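Local coordinates for type I modular polyketide synthase (Streptomyces albus subsp. albus, PDB 6IYT), which probably transfers an extender unit, likely ethylmalonyl, from coenzyme A to the synthase's acyl carrier protein during salinomycin assembly, at residues K120-Q128 with V204-G215; Q185-A196 with Q214-V222. All coordinates share one frame; numbering follows the deposited sequence.

Interactions 1 and 2 are built around one probable nucleophile elbow, the turn from strand 208-211 into helix 215-223, which carries Ser213. Interaction 1 pairs that strand with 120-125 in the parallel sheet; interaction 2 lays the following helix against helix 181-200. Their centres are about 9 Å apart, and both include Gln214 and Gly215. Phe125 joins them directly, its CD1 lying 3.7 Å from CB of Ala219, while Pro126 O is 3.3 Å from Met192 SD. At the elbow Ser213 OG is hydrogen-bonded to His320 NE2, consistent with the serine-histidine pair of acyltransferases, so the sheet and the helices together probably hold the active-site turn in place.

Interaction 1. Residues K120-Q128 with V204-G215; sequences KTVFVFPGQ and VVPDAVVGHSQG
Phe125 and Val210 meet in the closely knit half of this parallel strand pair, where Phe125 N donates to Val210 O at 2.9 Å and Phe125 O takes the N-H of His212 N at 2.8 Å. Val210 N reaches Phe123 O nearly head-on, with a C=O...N angle of 167°. Branched valines suit the extended backbone and fill the sheet faces: on the side of Val122 and Val210 their CG2 methyls touch at 3.6 Å. On the other side Pro206 lays CD over the centre of the Phe123 ring, 3.9 Å from its centroid, a CH-pi contact. The Phe125 ring turns its edge to CG1 of Val209.

The beginning of the contact lies nearer solvent and relies on polar bonds more than on apolar packing. Lys120 is exposed, its NZ well away from the Asp207 carboxylate. Asp207 grips the Thr121 backbone twice: its N donates to Thr121 O, and OD2 accepts from Thr121 N at 3.0 Å, met on the anti side. Held with CG beside its own N (chi1 -60°), the side chain puts OD2 within reach of Thr121 N, in effect taking the part of a strand carbonyl.

At the other end a type II' turn runs from His212 to Gly215, with Ser213 at positive phi (58°). Gly215 CA lies 3.4 Å from Phe125 O, a closeness that suits a residue without a side chain. Such a strained turn, in a GxSxG pattern, is consistent with a nucleophile elbow, and the bonded strands beneath it imply a firmly held position for the probable nucleophile.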
ATOM      1  N   LYS A 120      -8.513   1.209  15.463  1.00 10.19           N
ATOM      2  CA  LYS A 120      -7.593   0.168  15.072  1.00  9.64           C
ATOM      3  C   LYS A 120      -7.014   0.417  13.673  1.00  8.09           C
ATOM      4  O   LYS A 120      -7.581   1.179  12.876  1.00  7.62           O
ATOM      5  CB  LYS A 120      -8.288  -1.161  15.133  1.00 10.68           C
ATOM      6  CG  LYS A 120      -8.654  -1.552  16.565  1.00 15.33           C
ATOM      7  CD  LYS A 120      -9.796  -2.556  16.596  1.00 19.37           C
ATOM      8  CE  LYS A 120      -9.300  -3.949  16.333  1.00 31.69           C
ATOM      9  NZ  LYS A 120     -10.204  -4.962  16.948  1.00 41.12           N
ATOM     10  N   THR A 121      -5.942  -0.305  13.375  1.00  7.34           N
ATOM     11  CA  THR A 121      -5.156  -0.130  12.143  1.00  6.44           C
ATOM     12  C   THR A 121      -5.255  -1.389  11.321  1.00  6.15           C
ATOM     13  O   THR A 121      -5.090  -2.503  11.854  1.00  5.92           O
ATOM     14  CB  THR A 121      -3.664   0.101  12.464  1.00  8.22           C
ATOM     15  OG1 THR A 121      -3.495   1.349  13.155  1.00  8.97           O
ATOM     16  CG2 THR A 121      -2.841   0.101  11.207  1.00  9.10           C
ATOM     17  N   VAL A 122      -5.638  -1.238  10.052  1.00  5.59           N
ATOM     18  CA  VAL A 122      -5.620  -2.334   9.120  1.00  4.90           C
ATOM     19  C   VAL A 122      -4.672  -2.051   7.975  1.00  4.33           C
ATOM     20  O   VAL A 122      -4.605  -0.930   7.495  1.00  4.17           O
ATOM     21  CB  VAL A 122      -7.041  -2.620   8.581  1.00  5.30           C
ATOM     22  CG1 VAL A 122      -7.681  -1.366   8.007  1.00  5.43           C
ATOM     23  CG2 VAL A 122      -7.015  -3.720   7.576  1.00  5.50           C
ATOM     24  N   PHE A 123      -3.855  -3.050   7.615  1.00  4.00           N
ATOM     25  CA  PHE A 123      -3.013  -2.929   6.434  1.00  4.16           C
ATOM     26  C   PHE A 123      -3.721  -3.462   5.210  1.00  4.01           C
ATOM     27  O   PHE A 123      -4.327  -4.571   5.240  1.00  3.59           O
ATOM     28  CB  PHE A 123      -1.686  -3.639   6.603  1.00  4.27           C
ATOM     29  CG  PHE A 123      -0.640  -2.814   7.323  1.00  5.27           C
ATOM     30  CD1 PHE A 123      -0.985  -2.013   8.401  1.00  5.79           C
ATOM     31  CD2 PHE A 123       0.659  -2.823   6.910  1.00  5.84           C
ATOM     32  CE1 PHE A 123      -0.028  -1.218   9.026  1.00  5.43           C
ATOM     33  CE2 PHE A 123       1.629  -2.045   7.552  1.00  6.77           C
ATOM     34  CZ  PHE A 123       1.267  -1.257   8.618  1.00  6.07           C
ATOM     35  N   VAL A 124      -3.597  -2.696   4.137  1.00  4.00           N
ATOM     36  CA  VAL A 124      -4.322  -2.904   2.890  1.00  4.72           C
ATOM     37  C   VAL A 124      -3.289  -3.260   1.799  1.00  4.44           C
ATOM     38  O   VAL A 124      -2.348  -2.533   1.565  1.00  3.92           O
ATOM     39  CB  VAL A 124      -5.068  -1.638   2.459  1.00  5.56           C
ATOM     40  CG1 VAL A 124      -5.792  -1.849   1.133  1.00  5.32           C
ATOM     41  CG2 VAL A 124      -6.024  -1.189   3.551  1.00  6.30           C
ATOM     42  N   PHE A 125      -3.555  -4.341   1.084  1.00  4.38           N
ATOM     43  CA  PHE A 125      -2.646  -4.866   0.076  1.00  4.43           C
ATOM     44  C   PHE A 125      -3.379  -4.985  -1.244  1.00  5.21           C
ATOM     45  O   PHE A 125      -4.233  -5.878  -1.420  1.00  4.84           O
ATOM     46  CB  PHE A 125      -2.156  -6.248   0.513  1.00  4.47           C
ATOM     47  CG  PHE A 125      -1.359  -6.230   1.776  1.00  4.51           C
ATOM     48  CD1 PHE A 125      -1.996  -6.311   3.023  1.00  4.80           C
ATOM     49  CD2 PHE A 125       0.021  -5.996   1.746  1.00  4.68           C
ATOM     50  CE1 PHE A 125      -1.248  -6.263   4.197  1.00  5.06           C
ATOM     51  CE2 PHE A 125       0.754  -5.925   2.911  1.00  4.87           C
ATOM     52  CZ  PHE A 125       0.117  -6.004   4.132  1.00  5.03           C
ATOM     53  N   PRO A 126      -3.182  -4.011  -2.132  1.00  5.83           N
ATOM     54  CA  PRO A 126      -3.924  -4.019  -3.408  1.00  6.50           C
ATOM     55  C   PRO A 126      -3.429  -5.062  -4.405  1.00  7.38           C
ATOM     56  O   PRO A 126      -2.425  -5.741  -4.170  1.00  7.55           O
ATOM     57  CB  PRO A 126      -3.703  -2.611  -3.966  1.00  6.67           C
ATOM     58  CG  PRO A 126      -2.494  -2.083  -3.279  1.00  8.70           C
ATOM     59  CD  PRO A 126      -2.279  -2.860  -2.003  1.00  6.40           C
ATOM     60  N   GLY A 127      -4.106  -5.159  -5.517  1.00  9.90           N
ATOM     61  CA  GLY A 127      -3.636  -6.003  -6.631  1.00 11.33           C
ATOM     62  C   GLY A 127      -2.870  -5.183  -7.646  1.00 13.30           C
ATOM     63  O   GLY A 127      -2.095  -4.282  -7.289  1.00 13.64           O
ATOM     64  N   GLN A 128      -3.067  -5.478  -8.918  1.00 13.32           N
ATOM     65  CA  GLN A 128      -2.315  -4.785  -9.947  1.00 13.46           C
ATOM     66  C   GLN A 128      -2.833  -3.373 -10.094  1.00 11.66           C
ATOM     67  O   GLN A 128      -3.971  -3.074  -9.724  1.00 13.87           O
ATOM     68  CB  GLN A 128      -2.382  -5.532 -11.274  1.00 15.00           C
ATOM     69  CG  GLN A 128      -1.154  -6.358 -11.542  1.00 15.63           C
ATOM     70  CD  GLN A 128      -1.353  -7.368 -12.639  1.00 15.28           C
ATOM     71  OE1 GLN A 128      -1.322  -7.035 -13.838  1.00 17.13           O
ATOM     72  NE2 GLN A 128      -1.591  -8.587 -12.257  1.00 13.89           N
ATOM     73  N   VAL A 204       4.277   0.988  13.528  1.00  6.94           N
ATOM     74  CA  VAL A 204       2.936   0.989  12.915  1.00  7.03           C
ATOM     75  C   VAL A 204       2.686  -0.377  12.337  1.00  6.71           C
ATOM     76  O   VAL A 204       3.421  -0.827  11.413  1.00  7.10           O
ATOM     77  CB  VAL A 204       2.794   2.082  11.833  1.00  6.75           C
ATOM     78  CG1 VAL A 204       1.440   1.999  11.125  1.00  7.52           C
ATOM     79  CG2 VAL A 204       2.960   3.453  12.448  1.00  7.57           C
ATOM     80  N   VAL A 205       1.807  -1.117  13.014  1.00  7.10           N
ATOM     81  CA  VAL A 205       1.581  -2.525  12.702  1.00  8.33           C
ATOM     82  C   VAL A 205       0.101  -2.821  12.546  1.00  7.64           C
ATOM     83  O   VAL A 205      -0.750  -2.151  13.154  1.00  9.08           O
ATOM     84  CB  VAL A 205       2.185  -3.472  13.791  1.00  9.64           C
ATOM     85  CG1 VAL A 205       3.704  -3.381  13.817  1.00 12.55           C
ATOM     86  CG2 VAL A 205       1.610  -3.188  15.162  1.00 12.29           C
ATOM     87  N   PRO A 206      -0.230  -3.850  11.766  1.00  8.04           N
ATOM     88  CA  PRO A 206      -1.657  -4.167  11.540  1.00  7.23           C
ATOM     89  C   PRO A 206      -2.289  -4.894  12.714  1.00  7.19           C
ATOM     90  O   PRO A 206      -1.615  -5.695  13.377  1.00  7.98           O
ATOM     91  CB  PRO A 206      -1.613  -5.103  10.333  1.00  8.26           C
ATOM     92  CG  PRO A 206      -0.279  -5.714  10.392  1.00  8.47           C
ATOM     93  CD  PRO A 206       0.631  -4.601  10.862  1.00  9.24           C
ATOM     94  N   ASP A 207      -3.508  -4.481  13.058  1.00  7.07           N
ATOM     95  CA  ASP A 207      -4.397  -5.259  13.927  1.00  7.72           C
ATOM     96  C   ASP A 207      -5.208  -6.249  13.098  1.00  6.35           C
ATOM     97  O   ASP A 207      -5.827  -7.204  13.643  1.00  6.21           O
ATOM     98  CB  ASP A 207      -5.358  -4.321  14.694  1.00  8.51           C
ATOM     99  CG  ASP A 207      -4.616  -3.317  15.589  1.00 11.83           C
ATOM    100  OD1 ASP A 207      -3.752  -3.768  16.367  1.00 15.05           O
ATOM    101  OD2 ASP A 207      -4.862  -2.079  15.478  1.00 12.00           O
ATOM    102  N   ALA A 208      -5.252  -6.002  11.803  1.00  6.04           N
ATOM    103  CA  ALA A 208      -5.892  -6.880  10.836  1.00  5.17           C
ATOM    104  C   ALA A 208      -5.269  -6.598   9.476  1.00  4.64           C
ATOM    105  O   ALA A 208      -4.677  -5.532   9.281  1.00  4.61           O
ATOM    106  CB  ALA A 208      -7.366  -6.628  10.780  1.00  5.46           C
ATOM    107  N   VAL A 209      -5.538  -7.463   8.506  1.00  4.11           N
ATOM    108  CA  VAL A 209      -5.086  -7.230   7.131  1.00  4.26           C
ATOM    109  C   VAL A 209      -6.226  -7.461   6.154  1.00  4.85           C
ATOM    110  O   VAL A 209      -7.177  -8.155   6.480  1.00  4.98           O
ATOM    111  CB  VAL A 209      -3.928  -8.143   6.732  1.00  3.89           C
ATOM    112  CG1 VAL A 209      -2.706  -7.904   7.609  1.00  4.26           C
ATOM    113  CG2 VAL A 209      -4.364  -9.608   6.776  1.00  3.94           C
ATOM    114  N   VAL A 210      -6.190  -6.730   5.031  1.00  4.96           N
ATOM    115  CA  VAL A 210      -7.161  -6.912   3.934  1.00  5.27           C
ATOM    116  C   VAL A 210      -6.430  -6.804   2.626  1.00  5.08           C
ATOM    117  O   VAL A 210      -5.579  -5.920   2.440  1.00  4.88           O
ATOM    118  CB  VAL A 210      -8.277  -5.870   3.949  1.00  7.51           C
ATOM    119  CG1 VAL A 210      -9.335  -6.211   2.921  1.00  7.02           C
ATOM    120  CG2 VAL A 210      -8.899  -5.773   5.310  1.00 13.60           C
ATOM    121  N   GLY A 211      -6.710  -7.727   1.736  1.00  5.10           N
ATOM    122  CA  GLY A 211      -6.094  -7.733   0.421  1.00  4.68           C
ATOM    123  C   GLY A 211      -7.132  -7.635  -0.694  1.00  5.81           C
ATOM    124  O   GLY A 211      -8.319  -7.996  -0.516  1.00  6.19           O
ATOM    125  N   HIS A 212      -6.664  -7.286  -1.872  1.00  5.62           N
ATOM    126  CA  HIS A 212      -7.525  -7.150  -3.051  1.00  6.84           C
ATOM    127  C   HIS A 212      -6.965  -8.069  -4.149  1.00  7.31           C
ATOM    128  O   HIS A 212      -5.794  -7.946  -4.518  1.00  6.39           O
ATOM    129  CB  HIS A 212      -7.508  -5.697  -3.510  1.00  6.77           C
ATOM    130  CG  HIS A 212      -8.499  -5.386  -4.560  1.00  7.58           C
ATOM    131  ND1 HIS A 212      -9.536  -4.488  -4.366  1.00  9.56           N
ATOM    132  CD2 HIS A 212      -8.665  -5.891  -5.799  1.00  6.68           C
ATOM    133  CE1 HIS A 212     -10.216  -4.364  -5.499  1.00  6.90           C
ATOM    134  NE2 HIS A 212      -9.688  -5.183  -6.388  1.00  9.19           N
ATOM    135  N   SER A 213      -7.741  -9.090  -4.545  1.00  7.54           N
ATOM    136  CA  SER A 213      -7.280 -10.024  -5.580  1.00  8.96           C
ATOM    137  C   SER A 213      -5.947 -10.677  -5.129  1.00  7.12           C
ATOM    138  O   SER A 213      -5.857 -11.122  -4.025  1.00  6.63           O
ATOM    139  CB  SER A 213      -7.117  -9.269  -6.897  1.00 11.60           C
ATOM    140  OG  SER A 213      -6.969 -10.168  -7.984  1.00 14.18           O
ATOM    141  N   GLN A 214      -4.897 -10.591  -5.967  1.00  6.79           N
ATOM    142  CA  GLN A 214      -3.573 -11.149  -5.648  1.00  6.76           C
ATOM    143  C   GLN A 214      -2.991 -10.542  -4.370  1.00  5.84           C
ATOM    144  O   GLN A 214      -2.153 -11.178  -3.685  1.00  5.87           O
ATOM    145  CB  GLN A 214      -2.593 -10.908  -6.830  1.00  7.88           C
ATOM    146  CG  GLN A 214      -2.299  -9.446  -7.046  1.00  9.51           C
ATOM    147  CD  GLN A 214      -1.560  -9.142  -8.320  1.00 12.62           C
ATOM    148  OE1 GLN A 214      -0.332  -8.908  -8.305  1.00 16.88           O
ATOM    149  NE2 GLN A 214      -2.300  -9.007  -9.410  1.00 13.62           N
ATOM    150  N   GLY A 215      -3.465  -9.354  -3.999  1.00  5.06           N
ATOM    151  CA  GLY A 215      -3.033  -8.713  -2.763  1.00  4.95           C
ATOM    152  C   GLY A 215      -3.282  -9.563  -1.526  1.00  5.02           C
ATOM    153  O   GLY A 215      -2.679  -9.342  -0.465  1.00  4.54           O
TER

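Interaction 2. Residues Q185-A196 with Q214-V222; sequences QPVLFTVMVSLA and QGEIAAAAV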
ATOM      1  N   GLN A 185       3.560  -9.972 -10.855  1.00  4.52           N
ATOM      2  CA  GLN A 185       2.847 -10.333  -9.621  1.00  4.82           C
ATOM      3  C   GLN A 185       3.829 -10.745  -8.502  1.00  4.58           C
ATOM      4  O   GLN A 185       3.703 -10.296  -7.392  1.00  4.11           O
ATOM      5  CB  GLN A 185       1.788 -11.383  -9.860  1.00  5.34           C
ATOM      6  CG  GLN A 185       0.664 -10.900 -10.753  1.00  5.71           C
ATOM      7  CD  GLN A 185      -0.600 -11.753 -10.650  1.00  8.02           C
ATOM      8  OE1 GLN A 185      -0.694 -12.656  -9.818  1.00  8.06           O
ATOM      9  NE2 GLN A 185      -1.603 -11.403 -11.436  1.00 10.00           N
ATOM     10  N   PRO A 186       4.845 -11.563  -8.821  1.00  4.45           N
ATOM     11  CA  PRO A 186       5.729 -11.894  -7.710  1.00  4.69           C
ATOM     12  C   PRO A 186       6.595 -10.731  -7.256  1.00  4.49           C
ATOM     13  O   PRO A 186       6.920 -10.622  -6.042  1.00  4.81           O
ATOM     14  CB  PRO A 186       6.604 -13.054  -8.286  1.00  5.30           C
ATOM     15  CG  PRO A 186       5.752 -13.655  -9.364  1.00  5.69           C
ATOM     16  CD  PRO A 186       5.083 -12.435  -9.986  1.00  5.13           C
ATOM     17  N   VAL A 187       6.891  -9.802  -8.168  1.00  4.76           N
ATOM     18  CA  VAL A 187       7.632  -8.589  -7.784  1.00  5.21           C
ATOM     19  C   VAL A 187       6.756  -7.662  -6.896  1.00  5.23           C
ATOM     20  O   VAL A 187       7.185  -7.242  -5.844  1.00  4.71           O
ATOM     21  CB  VAL A 187       8.124  -7.832  -8.997  1.00  6.38           C
ATOM     22  CG1 VAL A 187       8.536  -6.438  -8.604  1.00  7.44           C
ATOM     23  CG2 VAL A 187       9.275  -8.576  -9.636  1.00  6.34           C
ATOM     24  N   LEU A 188       5.492  -7.472  -7.287  1.00  5.74           N
ATOM     25  CA  LEU A 188       4.527  -6.727  -6.459  1.00  6.39           C
ATOM     26  C   LEU A 188       4.364  -7.317  -5.070  1.00  5.43           C
ATOM     27  O   LEU A 188       4.269  -6.587  -4.102  1.00  4.62           O
ATOM     28  CB  LEU A 188       3.173  -6.673  -7.151  1.00  8.31           C
ATOM     29  CG  LEU A 188       2.673  -5.394  -7.814  1.00 15.63           C
ATOM     30  CD1 LEU A 188       3.739  -4.397  -8.164  1.00 15.91           C
ATOM     31  CD2 LEU A 188       1.756  -5.694  -8.999  1.00 12.64           C
ATOM     32  N   PHE A 189       4.226  -8.648  -5.003  1.00  4.81           N
ATOM     33  CA  PHE A 189       4.178  -9.365  -3.760  1.00  4.80           C
ATOM     34  C   PHE A 189       5.390  -9.023  -2.871  1.00  5.56           C
ATOM     35  O   PHE A 189       5.228  -8.663  -1.722  1.00  4.51           O
ATOM     36  CB  PHE A 189       4.147 -10.862  -4.035  1.00  5.21           C
ATOM     37  CG  PHE A 189       4.395 -11.706  -2.830  1.00  4.68           C
ATOM     38  CD1 PHE A 189       3.354 -12.027  -1.974  1.00  4.70           C
ATOM     39  CD2 PHE A 189       5.589 -12.328  -2.660  1.00  4.41           C
ATOM     40  CE1 PHE A 189       3.551 -12.857  -0.878  1.00  4.44           C
ATOM     41  CE2 PHE A 189       5.801 -13.177  -1.595  1.00  4.13           C
ATOM     42  CZ  PHE A 189       4.766 -13.448  -0.698  1.00  4.40           C
ATOM     43  N   THR A 190       6.581  -9.044  -3.454  1.00  4.77           N
ATOM     44  CA  THR A 190       7.797  -8.813  -2.689  1.00  6.07           C
ATOM     45  C   THR A 190       7.828  -7.390  -2.201  1.00  5.20           C
ATOM     46  O   THR A 190       8.088  -7.150  -1.032  1.00  5.10           O
ATOM     47  CB  THR A 190       9.071  -9.114  -3.513  1.00  7.31           C
ATOM     48  OG1 THR A 190       9.219  -8.143  -4.552  1.00 22.83           O
ATOM     49  CG2 THR A 190       8.973 -10.437  -4.089  1.00  5.55           C
ATOM     50  N   VAL A 191       7.418  -6.473  -3.047  1.00  4.98           N
ATOM     51  CA  VAL A 191       7.450  -5.065  -2.690  1.00  4.86           C
ATOM     52  C   VAL A 191       6.404  -4.758  -1.582  1.00  4.91           C
ATOM     53  O   VAL A 191       6.729  -4.090  -0.580  1.00  4.86           O
ATOM     54  CB  VAL A 191       7.216  -4.170  -3.908  1.00  5.33           C
ATOM     55  CG1 VAL A 191       6.898  -2.770  -3.475  1.00  5.33           C
ATOM     56  CG2 VAL A 191       8.420  -4.181  -4.822  1.00  5.44           C
ATOM     57  N   MET A 192       5.207  -5.338  -1.696  1.00  4.87           N
ATOM     58  CA  MET A 192       4.104  -5.018  -0.725  1.00  4.83           C
ATOM     59  C   MET A 192       4.403  -5.600   0.660  1.00  4.78           C
ATOM     60  O   MET A 192       4.232  -4.937   1.693  1.00  4.97           O
ATOM     61  CB  MET A 192       2.781  -5.562  -1.238  1.00  5.79           C
ATOM     62  CG  MET A 192       2.135  -4.692  -2.279  1.00  5.81           C
ATOM     63  SD  MET A 192       0.437  -5.209  -2.666  1.00  8.61           S
ATOM     64  CE  MET A 192       0.682  -6.841  -3.279  1.00  8.75           C
ATOM     65  N   VAL A 193       4.920  -6.802   0.685  1.00  4.33           N
ATOM     66  CA  VAL A 193       5.281  -7.393   1.939  1.00  4.77           C
ATOM     67  C   VAL A 193       6.419  -6.611   2.578  1.00  4.72           C
ATOM     68  O   VAL A 193       6.444  -6.423   3.798  1.00  5.74           O
ATOM     69  CB  VAL A 193       5.688  -8.876   1.756  1.00  5.25           C
ATOM     70  CG1 VAL A 193       6.248  -9.428   3.059  1.00  5.90           C
ATOM     71  CG2 VAL A 193       4.497  -9.716   1.278  1.00  6.32           C
ATOM     72  N   SER A 194       7.399  -6.186   1.776  1.00  4.36           N
ATOM     73  CA  SER A 194       8.574  -5.517   2.337  1.00  4.61           C
ATOM     74  C   SER A 194       8.266  -4.106   2.804  1.00  4.24           C
ATOM     75  O   SER A 194       8.885  -3.605   3.753  1.00  4.69           O
ATOM     76  CB  SER A 194       9.712  -5.467   1.320  1.00  5.40           C
ATOM     77  OG  SER A 194      10.044  -6.768   0.888  1.00  5.93           O
ATOM     78  N   LEU A 195       7.310  -3.457   2.150  1.00  4.14           N
ATOM     79  CA  LEU A 195       6.881  -2.130   2.577  1.00  4.57           C
ATOM     80  C   LEU A 195       6.193  -2.166   3.932  1.00  4.53           C
ATOM     81  O   LEU A 195       6.363  -1.260   4.739  1.00  4.71           O
ATOM     82  CB  LEU A 195       5.986  -1.461   1.538  1.00  4.62           C
ATOM     83  CG  LEU A 195       6.602  -0.995   0.242  1.00  4.74           C
ATOM     84  CD1 LEU A 195       5.510  -0.483  -0.682  1.00  5.28           C
ATOM     85  CD2 LEU A 195       7.643   0.086   0.439  1.00  4.99           C
ATOM     86  N   ALA A 196       5.575  -3.286   4.271  1.00  5.12           N
ATOM     87  CA  ALA A 196       4.953  -3.394   5.610  1.00  4.93           C
ATOM     88  C   ALA A 196       6.041  -3.359   6.729  1.00  5.09           C
ATOM     89  O   ALA A 196       5.832  -2.768   7.804  1.00  4.56           O
ATOM     90  CB  ALA A 196       4.135  -4.639   5.701  1.00  4.72           C
ATOM     91  N   GLN A 214      -4.897 -10.591  -5.967  1.00  6.79           N
ATOM     92  CA  GLN A 214      -3.573 -11.149  -5.648  1.00  6.76           C
ATOM     93  C   GLN A 214      -2.991 -10.542  -4.370  1.00  5.84           C
ATOM     94  O   GLN A 214      -2.153 -11.178  -3.685  1.00  5.87           O
ATOM     95  CB  GLN A 214      -2.593 -10.908  -6.830  1.00  7.88           C
ATOM     96  CG  GLN A 214      -2.299  -9.446  -7.046  1.00  9.51           C
ATOM     97  CD  GLN A 214      -1.560  -9.142  -8.320  1.00 12.62           C
ATOM     98  OE1 GLN A 214      -0.332  -8.908  -8.305  1.00 16.88           O
ATOM     99  NE2 GLN A 214      -2.300  -9.007  -9.410  1.00 13.62           N
ATOM    100  N   GLY A 215      -3.465  -9.354  -3.999  1.00  5.06           N
ATOM    101  CA  GLY A 215      -3.033  -8.713  -2.763  1.00  4.95           C
ATOM    102  C   GLY A 215      -3.282  -9.563  -1.526  1.00  5.02           C
ATOM    103  O   GLY A 215      -2.679  -9.342  -0.465  1.00  4.54           O
ATOM    104  N   GLU A 216      -4.309 -10.392  -1.575  1.00  4.52           N
ATOM    105  CA  GLU A 216      -4.593 -11.247  -0.430  1.00  4.69           C
ATOM    106  C   GLU A 216      -3.435 -12.197  -0.150  1.00  4.47           C
ATOM    107  O   GLU A 216      -3.307 -12.694   0.950  1.00  4.41           O
ATOM    108  CB  GLU A 216      -5.892 -12.021  -0.644  1.00  5.58           C
ATOM    109  CG  GLU A 216      -7.145 -11.165  -0.475  1.00  6.28           C
ATOM    110  CD  GLU A 216      -8.393 -11.971  -0.118  1.00  7.45           C
ATOM    111  OE1 GLU A 216      -9.213 -11.463   0.682  1.00  7.05           O
ATOM    112  OE2 GLU A 216      -8.511 -13.152  -0.541  1.00  9.00           O
ATOM    113  N   ILE A 217      -2.653 -12.533  -1.178  1.00  4.36           N
ATOM    114  CA  ILE A 217      -1.477 -13.420  -0.957  1.00  4.38           C
ATOM    115  C   ILE A 217      -0.402 -12.683  -0.112  1.00  4.08           C
ATOM    116  O   ILE A 217       0.124 -13.221   0.884  1.00  3.93           O
ATOM    117  CB  ILE A 217      -0.867 -13.876  -2.279  1.00  4.33           C
ATOM    118  CG1 ILE A 217      -1.914 -14.589  -3.140  1.00  4.99           C
ATOM    119  CG2 ILE A 217       0.327 -14.766  -2.017  1.00  4.47           C
ATOM    120  CD1 ILE A 217      -1.516 -14.727  -4.603  1.00  5.30           C
ATOM    121  N   ALA A 218      -0.168 -11.410  -0.424  1.00  3.63           N
ATOM    122  CA  ALA A 218       0.700 -10.566   0.429  1.00  3.59           C
ATOM    123  C   ALA A 218       0.126 -10.365   1.844  1.00  4.09           C
ATOM    124  O   ALA A 218       0.858 -10.463   2.837  1.00  4.43           O
ATOM    125  CB  ALA A 218       0.970  -9.228  -0.224  1.00  3.55           C
ATOM    126  N   ALA A 219      -1.172 -10.162   1.930  1.00  3.74           N
ATOM    127  CA  ALA A 219      -1.833 -10.014   3.219  1.00  4.01           C
ATOM    128  C   ALA A 219      -1.649 -11.260   4.100  1.00  4.80           C
ATOM    129  O   ALA A 219      -1.341 -11.157   5.314  1.00  5.61           O
ATOM    130  CB  ALA A 219      -3.295  -9.744   3.008  1.00  4.13           C
ATOM    131  N   ALA A 220      -1.810 -12.433   3.488  1.00  5.12           N
ATOM    132  CA  ALA A 220      -1.617 -13.716   4.196  1.00  5.45           C
ATOM    133  C   ALA A 220      -0.177 -13.900   4.645  1.00  5.30           C
ATOM    134  O   ALA A 220       0.084 -14.481   5.713  1.00  5.73           O
ATOM    135  CB  ALA A 220      -2.034 -14.866   3.310  1.00  6.22           C
ATOM    136  N   ALA A 221       0.774 -13.456   3.825  1.00  5.38           N
ATOM    137  CA  ALA A 221       2.170 -13.550   4.191  1.00  6.64           C
ATOM    138  C   ALA A 221       2.455 -12.632   5.396  1.00  6.45           C
ATOM    139  O   ALA A 221       3.177 -13.004   6.325  1.00  9.23           O
ATOM    140  CB  ALA A 221       3.050 -13.194   3.018  1.00  6.65           C
ATOM    141  N   VAL A 222       1.879 -11.452   5.388  1.00  5.67           N
ATOM    142  CA  VAL A 222       2.093 -10.513   6.491  1.00  7.31           C
ATOM    143  C   VAL A 222       1.404 -10.978   7.796  1.00  7.73           C
ATOM    144  O   VAL A 222       1.980 -10.869   8.904  1.00  8.45           O
ATOM    145  CB  VAL A 222       1.673  -9.085   6.080  1.00  7.05           C
ATOM    146  CG1 VAL A 222       1.628  -8.149   7.276  1.00  7.29           C
ATOM    147  CG2 VAL A 222       2.625  -8.557   5.010  1.00  7.21           C
TER
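The helix that leaves the probable nucleophile elbow is packed against helix 181-200, with Ala218 set among Phe189, Met192 and Val193. The two axes run in roughly the same direction, 40° apart, and approach to 9.3 Å. Alanine suits the middle of such a contact, because its short side chain lets larger ones come close to the helix backbone. The Phe189 ring does so edge-first: CG is anti to the backbone N (chi1 167°), which carries CD1 to 3.9 Å from Ala218 CA and turns the ring edge toward Ile217 O. CE1 of the same ring touches Ala221 CB at 3.9 Å, and CG2 of Val193, one turn on in the same helix, sits above one ring face, offset toward the rim.

Met192, three residues on from Phe189, reaches in alongside, its flexible chain bent at chi3 so that CE ends 3.9 Å from Ala218 CB and also nears Gly215 CA. In the alpha/beta part of the acyltransferase, helix 181-200 leads through strand 208-211 and the elbow into this partner, so the contact closes a helix-strand-helix unit over one face of the sheet.

Further along, Val193 CG1 and Ala196 CB meet one methyl of Val222, CG2, at 4.2 and 4.3 Å. At the other end the extended side chain of Gln185 crosses that of Gln214, with Gln185 CD 3.6 Å from Gln214 CD and the amide planes inclined by 37°; the Gln128 amide lies close to both. On the far side of helix 215-223, Glu216 is bonded to Tyr365, Asn369 and the backbone of Thr350.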